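Local coordinates for protein putative dehydratase (PDB 2POZ) that is of unproven function but may act as a lyase, perhaps a dehydratase, of the mandelate racemase and muconate lactonizing enzyme branch of the enolase superfamily, at residues E114-K119 against E322-N327; V304-C309 against T326-H331; R175-E180 against G208-D213; F218-G223 against S246-L251; I268-A273 against E298-R303. All coordinates share one frame; numbering follows the deposited sequence.

Interaction 1 of 5, residues E114-K119 against E322-N327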
# COMPACT_ATOMS: atom_id res chain seq x y z
N GLU A 114 -29.85 -3.72 -30.65
CA GLU A 114 -31.18 -3.60 -30.05
C GLU A 114 -31.27 -4.60 -28.89
O GLU A 114 -31.89 -4.30 -27.86
CB GLU A 114 -32.29 -3.90 -31.06
CG GLU A 114 -32.61 -2.77 -32.02
CD GLU A 114 -32.88 -1.44 -31.31
OE1 GLU A 114 -33.47 -1.44 -30.20
OE2 GLU A 114 -32.52 -0.39 -31.87
N LEU A 115 -30.66 -5.77 -29.06
CA LEU A 115 -30.67 -6.79 -28.02
C LEU A 115 -29.89 -6.29 -26.80
O LEU A 115 -30.26 -6.57 -25.65
CB LEU A 115 -30.02 -8.08 -28.53
CG LEU A 115 -30.61 -8.73 -29.79
CD1 LEU A 115 -29.78 -9.94 -30.19
CD2 LEU A 115 -32.05 -9.12 -29.53
N PHE A 116 -28.82 -5.54 -27.07
CA PHE A 116 -27.94 -4.97 -26.05
C PHE A 116 -28.53 -3.80 -25.28
O PHE A 116 -27.88 -3.24 -24.39
CB PHE A 116 -26.62 -4.52 -26.71
CG PHE A 116 -25.67 -5.65 -27.03
CD1 PHE A 116 -26.04 -6.98 -26.84
CD2 PHE A 116 -24.39 -5.37 -27.51
CE1 PHE A 116 -25.15 -8.02 -27.13
CE2 PHE A 116 -23.49 -6.41 -27.79
CZ PHE A 116 -23.88 -7.73 -27.60
N GLY A 117 -29.75 -3.40 -25.63
CA GLY A 117 -30.37 -2.28 -24.94
C GLY A 117 -30.64 -1.09 -25.83
O GLY A 117 -30.86 0.03 -25.35
N GLY A 118 -30.61 -1.31 -27.14
CA GLY A 118 -30.89 -0.22 -28.06
C GLY A 118 -29.70 0.64 -28.45
O GLY A 118 -28.59 0.48 -27.95
N LYS A 119 -29.98 1.58 -29.34
CA LYS A 119 -28.98 2.49 -29.88
C LYS A 119 -28.90 3.80 -29.10
O LYS A 119 -29.88 4.24 -28.50
CB LYS A 119 -29.32 2.78 -31.34
CG LYS A 119 -28.37 3.70 -32.05
CD LYS A 119 -29.02 4.30 -33.29
CE LYS A 119 -29.48 3.22 -34.26
NZ LYS A 119 -30.22 3.83 -35.40
N GLU A 322 -20.38 -0.02 -30.86
CA GLU A 322 -20.26 1.43 -30.79
C GLU A 322 -21.60 2.15 -30.88
O GLU A 322 -21.72 3.33 -30.53
CB GLU A 322 -19.31 1.93 -31.87
CG GLU A 322 -17.97 1.20 -31.83
CD GLU A 322 -17.00 1.67 -32.89
OE1 GLU A 322 -17.44 1.91 -34.04
OE2 GLU A 322 -15.79 1.78 -32.58
N ALA A 323 -22.62 1.45 -31.37
CA ALA A 323 -23.94 2.05 -31.47
C ALA A 323 -24.61 2.02 -30.10
O ALA A 323 -25.48 2.84 -29.80
CB ALA A 323 -24.79 1.28 -32.47
N ASN A 324 -24.16 1.09 -29.26
CA ASN A 324 -24.76 0.86 -27.95
C ASN A 324 -24.07 1.34 -26.66
O ASN A 324 -24.75 1.75 -25.72
CB ASN A 324 -25.07 -0.64 -27.85
CG ASN A 324 -25.64 -1.06 -26.51
OD1 ASN A 324 -24.91 -1.43 -25.60
ND2 ASN A 324 -26.96 -1.01 -26.39
N ILE A 325 -22.74 1.31 -26.61
CA ILE A 325 -22.05 1.71 -25.38
C ILE A 325 -22.18 3.20 -25.05
O ILE A 325 -22.16 4.07 -25.92
CB ILE A 325 -20.55 1.32 -25.42
CG1 ILE A 325 -19.88 1.89 -26.67
CG2 ILE A 325 -20.41 -0.20 -25.38
CD1 ILE A 325 -18.39 1.65 -26.70
N THR A 326 -22.30 3.47 -23.75
CA THR A 326 -22.45 4.84 -23.29
C THR A 326 -21.14 5.62 -23.21
O THR A 326 -21.15 6.84 -23.29
CB THR A 326 -23.14 4.86 -21.91
OG1 THR A 326 -22.48 3.94 -21.04
CG2 THR A 326 -24.60 4.44 -22.02
N ASN A 327 -20.01 4.91 -23.08
CA ASN A 327 -18.71 5.57 -22.99
C ASN A 327 -17.85 5.42 -24.25
O ASN A 327 -16.65 5.18 -24.18
CB ASN A 327 -17.94 5.08 -21.75
CG ASN A 327 -17.73 3.56 -21.74
OD1 ASN A 327 -18.48 2.80 -22.35
ND2 ASN A 327 -16.70 3.12 -21.01

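Interaction 2 of 5, residues V304-C309 against T326-H331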
# COMPACT_ATOMS: atom_id res chain seq x y z
N VAL A 304 -13.96 4.63 -24.39
CA VAL A 304 -13.54 3.54 -25.25
C VAL A 304 -13.32 3.86 -26.73
O VAL A 304 -14.18 4.46 -27.38
CB VAL A 304 -14.56 2.37 -25.14
CG1 VAL A 304 -14.05 1.14 -25.86
CG2 VAL A 304 -14.83 2.06 -23.67
N ALA A 305 -12.17 3.45 -27.25
CA ALA A 305 -11.82 3.62 -28.66
C ALA A 305 -11.50 2.20 -29.15
O ALA A 305 -10.33 1.80 -29.20
CB ALA A 305 -10.61 4.51 -28.80
N PRO A 306 -12.54 1.43 -29.52
CA PRO A 306 -12.37 0.05 -29.99
C PRO A 306 -11.34 -0.10 -31.09
O PRO A 306 -11.33 0.67 -32.05
CB PRO A 306 -13.77 -0.33 -30.46
CG PRO A 306 -14.67 0.56 -29.65
CD PRO A 306 -13.93 1.87 -29.71
N HIS A 307 -10.47 -1.08 -30.94
CA HIS A 307 -9.48 -1.33 -31.97
C HIS A 307 -10.10 -2.27 -32.98
O HIS A 307 -10.76 -3.25 -32.61
CB HIS A 307 -8.22 -1.97 -31.38
CG HIS A 307 -7.23 -2.39 -32.41
ND1 HIS A 307 -7.10 -3.70 -32.82
CD2 HIS A 307 -6.37 -1.67 -33.17
CE1 HIS A 307 -6.19 -3.77 -33.78
NE2 HIS A 307 -5.74 -2.56 -34.01
N VAL A 308 -9.91 -1.97 -34.25
CA VAL A 308 -10.45 -2.81 -35.31
C VAL A 308 -9.56 -2.77 -36.54
O VAL A 308 -9.28 -1.70 -37.08
CB VAL A 308 -11.87 -2.38 -35.72
CG1 VAL A 308 -12.82 -2.60 -34.57
CG2 VAL A 308 -11.88 -0.92 -36.09
N CYS A 309 -9.10 -3.94 -36.96
CA CYS A 309 -8.27 -4.06 -38.15
C CYS A 309 -8.40 -5.46 -38.74
O CYS A 309 -7.69 -6.39 -38.34
CB CYS A 309 -6.80 -3.77 -37.85
SG CYS A 309 -5.76 -3.81 -39.33
N THR A 326 -22.30 3.47 -23.75
CA THR A 326 -22.45 4.84 -23.29
C THR A 326 -21.14 5.62 -23.21
O THR A 326 -21.15 6.84 -23.29
CB THR A 326 -23.14 4.86 -21.91
OG1 THR A 326 -22.48 3.94 -21.04
CG2 THR A 326 -24.60 4.44 -22.02
N ASN A 327 -20.01 4.91 -23.08
CA ASN A 327 -18.71 5.57 -22.99
C ASN A 327 -17.85 5.42 -24.25
O ASN A 327 -16.65 5.18 -24.18
CB ASN A 327 -17.94 5.08 -21.75
CG ASN A 327 -17.73 3.56 -21.74
OD1 ASN A 327 -18.48 2.80 -22.35
ND2 ASN A 327 -16.70 3.12 -21.01
N PHE A 328 -18.48 5.57 -25.41
CA PHE A 328 -17.78 5.47 -26.68
C PHE A 328 -17.02 6.76 -26.96
O PHE A 328 -17.54 7.85 -26.73
CB PHE A 328 -18.77 5.22 -27.82
CG PHE A 328 -18.15 5.35 -29.19
CD1 PHE A 328 -17.33 4.34 -29.70
CD2 PHE A 328 -18.37 6.49 -29.96
CE1 PHE A 328 -16.73 4.47 -30.95
CE2 PHE A 328 -17.78 6.63 -31.22
CZ PHE A 328 -16.96 5.62 -31.71
N MSE A 329 -15.80 6.64 -27.47
CA MSE A 329 -15.00 7.81 -27.80
C MSE A 329 -14.89 8.05 -29.31
O MSE A 329 -15.37 9.06 -29.82
CB MSE A 329 -13.59 7.67 -27.23
CG MSE A 329 -12.69 8.85 -27.57
SE MSE A 329 -10.83 8.54 -27.10
CE MSE A 329 -10.02 10.03 -28.06
N ILE A 330 -14.27 7.12 -30.02
CA ILE A 330 -14.06 7.28 -31.45
C ILE A 330 -13.80 5.91 -32.10
O ILE A 330 -13.38 4.97 -31.42
CB ILE A 330 -12.84 8.23 -31.67
CG1 ILE A 330 -12.74 8.67 -33.13
CG2 ILE A 330 -11.57 7.54 -31.21
CD1 ILE A 330 -11.71 9.78 -33.33
N HIS A 331 -14.06 5.81 -33.40
CA HIS A 331 -13.89 4.56 -34.16
C HIS A 331 -12.55 4.58 -34.92
O HIS A 331 -12.04 5.64 -35.25
CB HIS A 331 -15.06 4.45 -35.16
CG HIS A 331 -15.01 3.24 -36.04
ND1 HIS A 331 -15.61 2.05 -35.71
CD2 HIS A 331 -14.47 3.06 -37.27
CE1 HIS A 331 -15.45 1.19 -36.70
NE2 HIS A 331 -14.76 1.78 -37.66
O HOH W 1 -11.15 3.47 -31.89

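Interaction 3 of 5, residues R175-E180 against G208-D213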
# COMPACT_ATOMS: atom_id res chain seq x y z
N ARG A 175 13.32 -2.99 -27.56
CA ARG A 175 12.99 -1.73 -26.88
C ARG A 175 14.11 -0.71 -26.95
O ARG A 175 14.28 0.10 -26.03
CB ARG A 175 12.70 -2.01 -25.40
CG ARG A 175 11.64 -3.07 -25.14
CD ARG A 175 11.62 -3.47 -23.67
NE ARG A 175 10.67 -4.55 -23.41
CZ ARG A 175 10.63 -5.26 -22.29
NH1 ARG A 175 11.49 -5.02 -21.32
NH2 ARG A 175 9.73 -6.22 -22.15
N SER A 176 14.87 -0.72 -28.05
CA SER A 176 16.00 0.19 -28.18
C SER A 176 16.14 0.85 -29.55
O SER A 176 15.87 0.24 -30.57
CB SER A 176 17.31 -0.57 -27.89
OG SER A 176 17.26 -1.21 -26.63
N MSE A 177 16.58 2.10 -29.53
CA MSE A 177 16.81 2.87 -30.75
C MSE A 177 17.98 3.80 -30.49
O MSE A 177 18.16 4.26 -29.37
CB MSE A 177 15.59 3.71 -31.11
CG MSE A 177 14.31 2.95 -31.30
SE MSE A 177 12.90 4.20 -31.69
CE MSE A 177 13.16 5.42 -30.22
N SER A 178 18.77 4.07 -31.53
CA SER A 178 19.91 4.97 -31.38
C SER A 178 19.40 6.39 -31.17
O SER A 178 18.23 6.67 -31.43
CB SER A 178 20.78 4.93 -32.64
OG SER A 178 20.08 5.47 -33.74
N ALA A 179 20.28 7.27 -30.71
CA ALA A 179 19.91 8.66 -30.48
C ALA A 179 19.42 9.26 -31.80
O ALA A 179 18.51 10.09 -31.81
CB ALA A 179 21.12 9.45 -29.97
N GLU A 180 20.02 8.83 -32.91
CA GLU A 180 19.64 9.34 -34.22
C GLU A 180 18.22 8.88 -34.57
O GLU A 180 17.43 9.65 -35.11
CB GLU A 180 20.62 8.85 -35.29
CG GLU A 180 22.09 9.10 -34.94
CD GLU A 180 22.85 7.82 -34.57
OE1 GLU A 180 23.23 7.06 -35.50
OE2 GLU A 180 23.05 7.57 -33.36
N GLY A 208 4.26 -0.51 -27.68
CA GLY A 208 5.22 -1.13 -26.78
C GLY A 208 6.31 -0.18 -26.31
O GLY A 208 6.83 -0.32 -25.20
N GLY A 209 6.66 0.78 -27.17
CA GLY A 209 7.69 1.75 -26.83
C GLY A 209 9.10 1.23 -26.63
O GLY A 209 9.50 0.21 -27.19
N LEU A 210 9.85 1.95 -25.82
CA LEU A 210 11.23 1.60 -25.51
C LEU A 210 11.27 1.25 -24.03
O LEU A 210 10.26 0.82 -23.46
CB LEU A 210 12.13 2.80 -25.79
CG LEU A 210 11.89 3.53 -27.11
CD1 LEU A 210 12.76 4.77 -27.16
CD2 LEU A 210 12.19 2.61 -28.29
N THR A 211 12.43 1.43 -23.39
CA THR A 211 12.51 1.19 -21.96
C THR A 211 11.80 2.38 -21.33
O THR A 211 11.63 3.42 -21.98
CB THR A 211 13.98 1.09 -21.47
OG1 THR A 211 14.77 2.13 -22.07
CG2 THR A 211 14.56 -0.26 -21.84
N THR A 212 11.40 2.24 -20.08
CA THR A 212 10.65 3.28 -19.38
C THR A 212 11.25 4.67 -19.45
O THR A 212 10.57 5.62 -19.83
CB THR A 212 10.44 2.87 -17.91
OG1 THR A 212 9.75 1.62 -17.87
CG2 THR A 212 9.58 3.91 -17.19
N ASP A 213 12.52 4.79 -19.08
CA ASP A 213 13.19 6.09 -19.10
C ASP A 213 13.12 6.81 -20.45
O ASP A 213 12.68 7.96 -20.53
CB ASP A 213 14.65 5.93 -18.63
CG ASP A 213 15.43 4.89 -19.46
OD1 ASP A 213 14.82 4.04 -20.14
OD2 ASP A 213 16.68 4.93 -19.41
O HOH W 2 15.42 2.06 -24.59

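Interaction 4 of 5, residues F218-G223 against S246-L251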
# COMPACT_ATOMS: atom_id res chain seq x y z
N PHE A 218 10.72 10.61 -24.50
CA PHE A 218 10.09 10.85 -25.80
C PHE A 218 8.70 11.48 -25.70
O PHE A 218 8.37 12.39 -26.45
CB PHE A 218 10.01 9.54 -26.59
CG PHE A 218 9.45 9.70 -27.98
CD1 PHE A 218 10.19 10.33 -28.98
CD2 PHE A 218 8.18 9.23 -28.30
CE1 PHE A 218 9.67 10.48 -30.27
CE2 PHE A 218 7.65 9.38 -29.59
CZ PHE A 218 8.40 10.00 -30.57
N CYS A 219 7.88 11.00 -24.76
CA CYS A 219 6.53 11.53 -24.60
C CYS A 219 6.57 12.99 -24.15
O CYS A 219 5.72 13.80 -24.54
CB CYS A 219 5.75 10.69 -23.60
SG CYS A 219 5.37 9.02 -24.22
N ARG A 220 7.54 13.33 -23.31
CA ARG A 220 7.65 14.71 -22.86
C ARG A 220 8.08 15.59 -24.03
O ARG A 220 7.62 16.72 -24.17
CB ARG A 220 8.66 14.82 -21.72
CG ARG A 220 8.13 14.29 -20.39
CD ARG A 220 9.20 14.32 -19.30
NE ARG A 220 8.64 13.94 -18.01
CZ ARG A 220 9.36 13.48 -16.99
NH1 ARG A 220 10.68 13.33 -17.13
NH2 ARG A 220 8.77 13.14 -15.85
N LYS A 221 8.96 15.07 -24.88
CA LYS A 221 9.43 15.84 -26.02
C LYS A 221 8.31 16.17 -26.99
O LYS A 221 8.25 17.29 -27.49
CB LYS A 221 10.54 15.08 -26.76
CG LYS A 221 11.32 15.93 -27.77
CD LYS A 221 12.54 15.17 -28.28
CE LYS A 221 13.33 15.99 -29.29
NZ LYS A 221 13.82 17.29 -28.73
N ILE A 222 7.41 15.22 -27.26
CA ILE A 222 6.33 15.47 -28.20
C ILE A 222 5.10 16.14 -27.59
O ILE A 222 4.17 16.52 -28.30
CB ILE A 222 5.86 14.18 -28.92
CG1 ILE A 222 5.26 13.19 -27.91
CG2 ILE A 222 7.02 13.56 -29.68
CD1 ILE A 222 4.56 11.98 -28.55
N GLY A 223 5.10 16.29 -26.27
CA GLY A 223 3.97 16.90 -25.59
C GLY A 223 3.57 18.26 -26.13
O GLY A 223 2.40 18.63 -26.10
N SER A 246 2.45 6.72 -16.71
CA SER A 246 1.29 7.61 -16.59
C SER A 246 1.52 8.75 -15.60
O SER A 246 1.00 9.86 -15.79
CB SER A 246 0.04 6.82 -16.17
OG SER A 246 0.15 6.33 -14.85
N GLU A 247 2.30 8.50 -14.56
CA GLU A 247 2.58 9.51 -13.54
C GLU A 247 3.70 10.46 -13.96
O GLU A 247 3.90 11.51 -13.35
CB GLU A 247 2.99 8.84 -12.23
CG GLU A 247 2.04 7.78 -11.73
CD GLU A 247 2.53 7.09 -10.45
OE1 GLU A 247 3.71 6.67 -10.42
OE2 GLU A 247 1.74 6.98 -9.49
N GLN A 248 4.43 10.10 -15.01
CA GLN A 248 5.57 10.91 -15.44
C GLN A 248 5.42 11.66 -16.76
O GLN A 248 6.28 12.48 -17.08
CB GLN A 248 6.82 10.02 -15.51
CG GLN A 248 7.30 9.51 -14.16
CD GLN A 248 7.84 10.62 -13.28
OE1 GLN A 248 8.54 11.51 -13.75
NE2 GLN A 248 7.52 10.56 -11.98
N ILE A 249 4.37 11.39 -17.52
CA ILE A 249 4.20 12.09 -18.79
C ILE A 249 2.95 12.94 -18.80
O ILE A 249 2.00 12.68 -18.06
CB ILE A 249 4.16 11.12 -19.99
CG1 ILE A 249 2.87 10.30 -19.96
CG2 ILE A 249 5.39 10.21 -19.96
CD1 ILE A 249 2.68 9.42 -21.21
N PRO A 250 2.92 13.98 -19.66
CA PRO A 250 1.76 14.87 -19.75
C PRO A 250 0.70 14.44 -20.77
O PRO A 250 -0.25 15.17 -21.03
CB PRO A 250 2.40 16.20 -20.12
CG PRO A 250 3.46 15.76 -21.10
CD PRO A 250 4.05 14.51 -20.44
N LEU A 251 0.85 13.24 -21.34
CA LEU A 251 -0.09 12.77 -22.34
C LEU A 251 -1.04 11.69 -21.82
O LEU A 251 -0.65 10.86 -21.01
CB LEU A 251 0.67 12.18 -23.53
CG LEU A 251 1.92 12.93 -24.00
CD1 LEU A 251 2.63 12.13 -25.08
CD2 LEU A 251 1.50 14.29 -24.52

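Interaction 5 of 5, residues I268-A273 against E298-R303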
# COMPACT_ATOMS: atom_id res chain seq x y z
N ILE A 268 -5.87 -3.59 -15.77
CA ILE A 268 -5.70 -2.23 -16.26
C ILE A 268 -6.51 -1.24 -15.41
O ILE A 268 -6.00 -0.21 -14.98
CB ILE A 268 -6.16 -2.10 -17.73
CG1 ILE A 268 -5.32 -3.01 -18.63
CG2 ILE A 268 -6.08 -0.64 -18.18
CD1 ILE A 268 -3.82 -2.78 -18.54
N PHE A 269 -7.78 -1.57 -15.19
CA PHE A 269 -8.66 -0.71 -14.41
C PHE A 269 -8.08 -0.36 -13.05
O PHE A 269 -8.04 0.81 -12.67
CB PHE A 269 -10.02 -1.39 -14.23
CG PHE A 269 -10.76 -1.61 -15.52
CD1 PHE A 269 -11.66 -2.65 -15.64
CD2 PHE A 269 -10.54 -0.77 -16.61
CE1 PHE A 269 -12.35 -2.86 -16.84
CE2 PHE A 269 -11.22 -0.97 -17.81
CZ PHE A 269 -12.13 -2.02 -17.92
N GLU A 270 -7.61 -1.37 -12.34
CA GLU A 270 -7.06 -1.16 -11.01
C GLU A 270 -5.81 -0.29 -10.97
O GLU A 270 -5.44 0.20 -9.91
CB GLU A 270 -6.79 -2.51 -10.34
CG GLU A 270 -8.05 -3.35 -10.19
CD GLU A 270 -7.89 -4.51 -9.22
OE1 GLU A 270 -6.83 -5.17 -9.25
OE2 GLU A 270 -8.83 -4.75 -8.43
N LEU A 271 -5.16 -0.09 -12.12
CA LEU A 271 -3.98 0.75 -12.16
C LEU A 271 -4.39 2.22 -12.19
O LEU A 271 -3.66 3.08 -11.70
CB LEU A 271 -3.15 0.47 -13.41
CG LEU A 271 -2.55 -0.92 -13.61
CD1 LEU A 271 -1.88 -0.98 -14.98
CD2 LEU A 271 -1.56 -1.22 -12.50
N GLN A 272 -5.55 2.49 -12.76
CA GLN A 272 -6.04 3.85 -12.90
C GLN A 272 -4.92 4.72 -13.47
O GLN A 272 -4.62 5.80 -12.96
CB GLN A 272 -6.50 4.40 -11.55
CG GLN A 272 -8.01 4.49 -11.46
CD GLN A 272 -8.49 4.75 -10.05
OE1 GLN A 272 -9.67 5.01 -9.84
NE2 GLN A 272 -7.59 4.67 -9.07
N ALA A 273 -4.32 4.22 -14.54
CA ALA A 273 -3.23 4.91 -15.21
C ALA A 273 -3.65 5.33 -16.62
O ALA A 273 -3.07 6.23 -17.21
CB ALA A 273 -2.01 4.01 -15.28
N GLU A 298 -16.48 2.16 -17.46
CA GLU A 298 -17.23 3.33 -17.02
C GLU A 298 -17.13 3.54 -15.51
O GLU A 298 -17.20 4.67 -15.03
CB GLU A 298 -18.71 3.21 -17.42
CG GLU A 298 -19.07 4.02 -18.64
CD GLU A 298 -20.55 3.98 -18.97
OE1 GLU A 298 -21.05 4.97 -19.54
OE2 GLU A 298 -21.21 2.96 -18.68
N ALA A 299 -16.95 2.45 -14.77
CA ALA A 299 -16.83 2.54 -13.32
C ALA A 299 -15.47 3.11 -12.95
O ALA A 299 -15.19 3.38 -11.78
CB ALA A 299 -17.03 1.18 -12.69
N TYR A 300 -14.61 3.28 -13.95
CA TYR A 300 -13.28 3.82 -13.72
C TYR A 300 -13.04 5.13 -14.44
O TYR A 300 -11.89 5.53 -14.66
CB TYR A 300 -12.21 2.79 -14.10
CG TYR A 300 -12.13 1.65 -13.11
CD1 TYR A 300 -12.99 0.55 -13.21
CD2 TYR A 300 -11.23 1.69 -12.05
CE1 TYR A 300 -12.95 -0.47 -12.27
CE2 TYR A 300 -11.19 0.68 -11.11
CZ TYR A 300 -12.05 -0.40 -11.22
OH TYR A 300 -12.00 -1.40 -10.27
N ASN A 301 -14.13 5.79 -14.82
CA ASN A 301 -14.06 7.08 -15.49
C ASN A 301 -13.28 7.03 -16.81
O ASN A 301 -12.61 8.00 -17.19
CB ASN A 301 -13.42 8.09 -14.53
CG ASN A 301 -14.05 9.46 -14.63
OD1 ASN A 301 -15.27 9.58 -14.66
ND2 ASN A 301 -13.22 10.50 -14.65
N MSE A 302 -13.39 5.91 -17.51
CA MSE A 302 -12.70 5.72 -18.78
C MSE A 302 -13.62 5.70 -19.99
O MSE A 302 -14.79 5.36 -19.88
CB MSE A 302 -11.93 4.41 -18.75
CG MSE A 302 -10.51 4.51 -18.28
SE MSE A 302 -9.83 2.74 -17.92
CE MSE A 302 -8.84 3.14 -16.29
N ARG A 303 -13.08 6.06 -21.15
CA ARG A 303 -13.85 6.03 -22.39
C ARG A 303 -13.28 4.93 -23.29
O ARG A 303 -12.22 4.37 -22.99
CB ARG A 303 -13.85 7.39 -23.08
CG ARG A 303 -12.50 8.05 -23.15
CD ARG A 303 -12.61 9.43 -23.79
NE ARG A 303 -11.33 10.13 -23.70
CZ ARG A 303 -10.98 11.15 -24.47
NH1 ARG A 303 -11.81 11.60 -25.40
NH2 ARG A 303 -9.79 11.71 -24.32

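Interaction 1 of 5, residues E114-K119 against E322-N327
The carboxamide of N324 reaches across to the backbone of F116-G118, where two carbonyl oxygens converge on its ND2. This joins two parts of the enolase-superfamily fold: the Schellman turn that ends helix 112-115, with G117 at positive phi, and the last turn of barrel helix 312-324. The stronger bond runs from ND2 of N324 to G118 O at 2.7 Å, lying in the carbonyl plane of G118 though tilted 17° from the amide plane of N324. A second, weak bond links the same ND2 to F116 O at 3.1 Å. CG of N324, anti to the backbone N (chi1 177°), brings the amide toward F116 and lies 3.6 Å from CB of F116.

In the next shell, K291 from helix 287-298 donates NZ to the OD1 of N324; two bonds on ND2 and one on OD1 would hold the amide's rotation. The ring of F116 turns away to meet W101 edge-to-face, while K119 sends its amine to a salt bridge with D122. G117 also makes backbone hydrogen bonds to a second subunit. Beside the amide, the CA of K119 makes a C-H...O contact of 3.5 Å with A323 O.

Interaction 2 of 5, residues V304-C309 against T326-H331
Two backbone hydrogen bonds join V304 to the chain at N327-M329. V304 N donates to N327 O at 2.8 Å, nearly along the C=O axis, and M329 N donates to V304 O at 2.7 Å, tilted 26° from the carbonyl plane. They form a single bridge between V304 and F328. A third link is made by water: one molecule donates to P306 O at 2.8 Å and to I330 O at 2.7 Å, bridging the two chains beyond the direct backbone bonds. The CA of A305 also points a C-H at I330 O.

These residues flank helix 312-324 of the barrel domain, the chain leaving strand 303-304 on one side and entering strand 331-333 on the other, with the two directions only 27° apart.

The remaining side-chain contacts are mostly apolar; the exception is CG2 of V304, 3.4 Å from ND2 of N327, whose amide is itself bonded to C294 O and M302 O. CB of A305 meets CG2 of I330 at 4.0 Å. P306 crosses F328 at about a right angle, its CD 4.0 Å from CE1 of the ring. With CG anti to the backbone N (chi1 179°), the H331 imidazole comes near V308, CE1 to CG2 4.2 Å, while its ND1 is bonded to E322.

Interaction 3 of 5, residues R175-E180 against G208-D213
R175, at positive phi, and L210 bring their backbones to within 4.0 Å, CA to CA, and R175 O faces T211 N at 3.5 Å in a weak, strongly bent hydrogen bond (120°). A water bridges R175 and T211 as well, donating to R175 O at 2.7 Å and to T211 OG1 at 2.6 Å. T211 OG1 in turn donates a hydrogen bond to D213 OD1 at 2.7 Å, meeting that oxygen nearly along its C-O axis.

Both segments lead into helices of the barrel domain: S178 is the N-cap of helix 179-196, with its hydroxyl on A181 N, and T211 holds the N-cap position of helix 212-222.

Next to the polar link, the side chain of L210 packs across M177 at about a right angle. Its CD2 lies 3.7 Å from CG and 3.8 Å from SE of the selenomethionine. V172 borders both side chains. Replacing L210 with an alanine would probably open a gap beside CG and SE of M177, leaving that side chain to V172 and L161. The aliphatic base of R175 covers the L210 backbone, CB to C at 3.8 Å, while its guanidinium reaches E298 O of the fourth subunit through NH1.

Interaction 4 of 5, residues F218-G223 against S246-L251
C219 sits at the tight, buried end of this contact, its CB caught between two branched side chains: CG2 of I249 and CD1 of L251, both at 3.7 Å. The same CD1 also touches CD1 of I222, whose side chain crosses L251 at about a right angle, and the other methyl of L251, CD2, rests on CA of G223. A CB at that glycine would come tight against the P250 ring. L206 lies against C219, and I227 and V230 of the neighbouring strand continue the apolar packing beneath I222 and I249. The arrangement joins two successive helices of the barrel domain, 212-222 and 239-248, near their C-terminal ends, outside the parallel strands.

Toward the partly exposed side the packing thins. P250 touches R220, CD to CG 4.1 Å, and packs on R220 of the third subunit. The arginine chain runs extended from CG to NE and lies alongside Q248. Its NE and NH2 both donate to Q248 O, each at 2.9 Å, and NH2 also meets Q248 OE1 at 2.7 Å, near the guanidinium plane. All three bonds are weak by angle, with guanidinium and amide planes 70° apart.

Polar and apolar grips are thus separated: the buried carbons pack by shape, whereas the guanidinium is shared between two neutral acceptors of Q248 near the C-terminal end of helix 239-248, whose carbonyls may attract it.

Interaction 5 of 5, residues I268-A273 against E298-R303
F269 places its CB squarely over the ring of Y300, 3.5 Å from the centroid and 7° off the ring normal, a CH-pi contact. The two aromatic planes are nearly parallel (15°) but slid far apart, with centroids separated by 5.2 Å, so the methylene and not the phenyl face covers the tyrosine. F269 O comes near the rim, 3.4 Å from CD2 of Y300. With CG anti to the carbonyl carbon (chi1 -63°), the phenyl ring of F269 is carried past the tyrosine toward M302. There SE of M302 lies at the edge of the F269 ring, 3.8 Å from CD2, in a Met-aromatic contact.

The pairing brings the C-terminal part of helix 261-269 and the turn after it against the turn that follows helix 287-298 in the barrel domain, closed by a Schellman motif with N301 at positive phi. I277 of the intervening strand touches both F269 and M302.

The polar ends point outward into the octamer. The hydroxyl of Y300 is bonded to E270 of a second subunit, whose own tyrosine is matched by E270 here, and Q272 OE1 accepts from R266 of that subunit. A leucine in place of Y300 would probably strip the F269 methylene of its aromatic face and leave E270 of the second subunit without its hydroxyl partner. No hydrogen bond crosses between the segments, so their cohesion rests on dispersion and weak pi contacts.

Interactions 1, 2 and 5 are largely buried, whereas 3 and 4 are partly exposed. Interactions 1 and 2 share T326 and N327; interaction 1 uses the C-terminal part of helix 312-324, while interaction 2 joins the chain on its two sides, and E322 of the first probably bonds H331 of the second. Interaction 5 adjoins both, its E298 and M302 probably bonding T326 and N327. Interactions 3 and 4 use opposite ends of helix 212-222, their centres about 14 Å apart, and interaction 4 meets 5 through S246 and A273. Chemistry follows place: a side-chain amide on backbone carbonyls in 1, backbone bridging and water in 2, a weak water-backed link in 3, arginine beside an apolar cluster in 4, aromatic and selenium packing in 5.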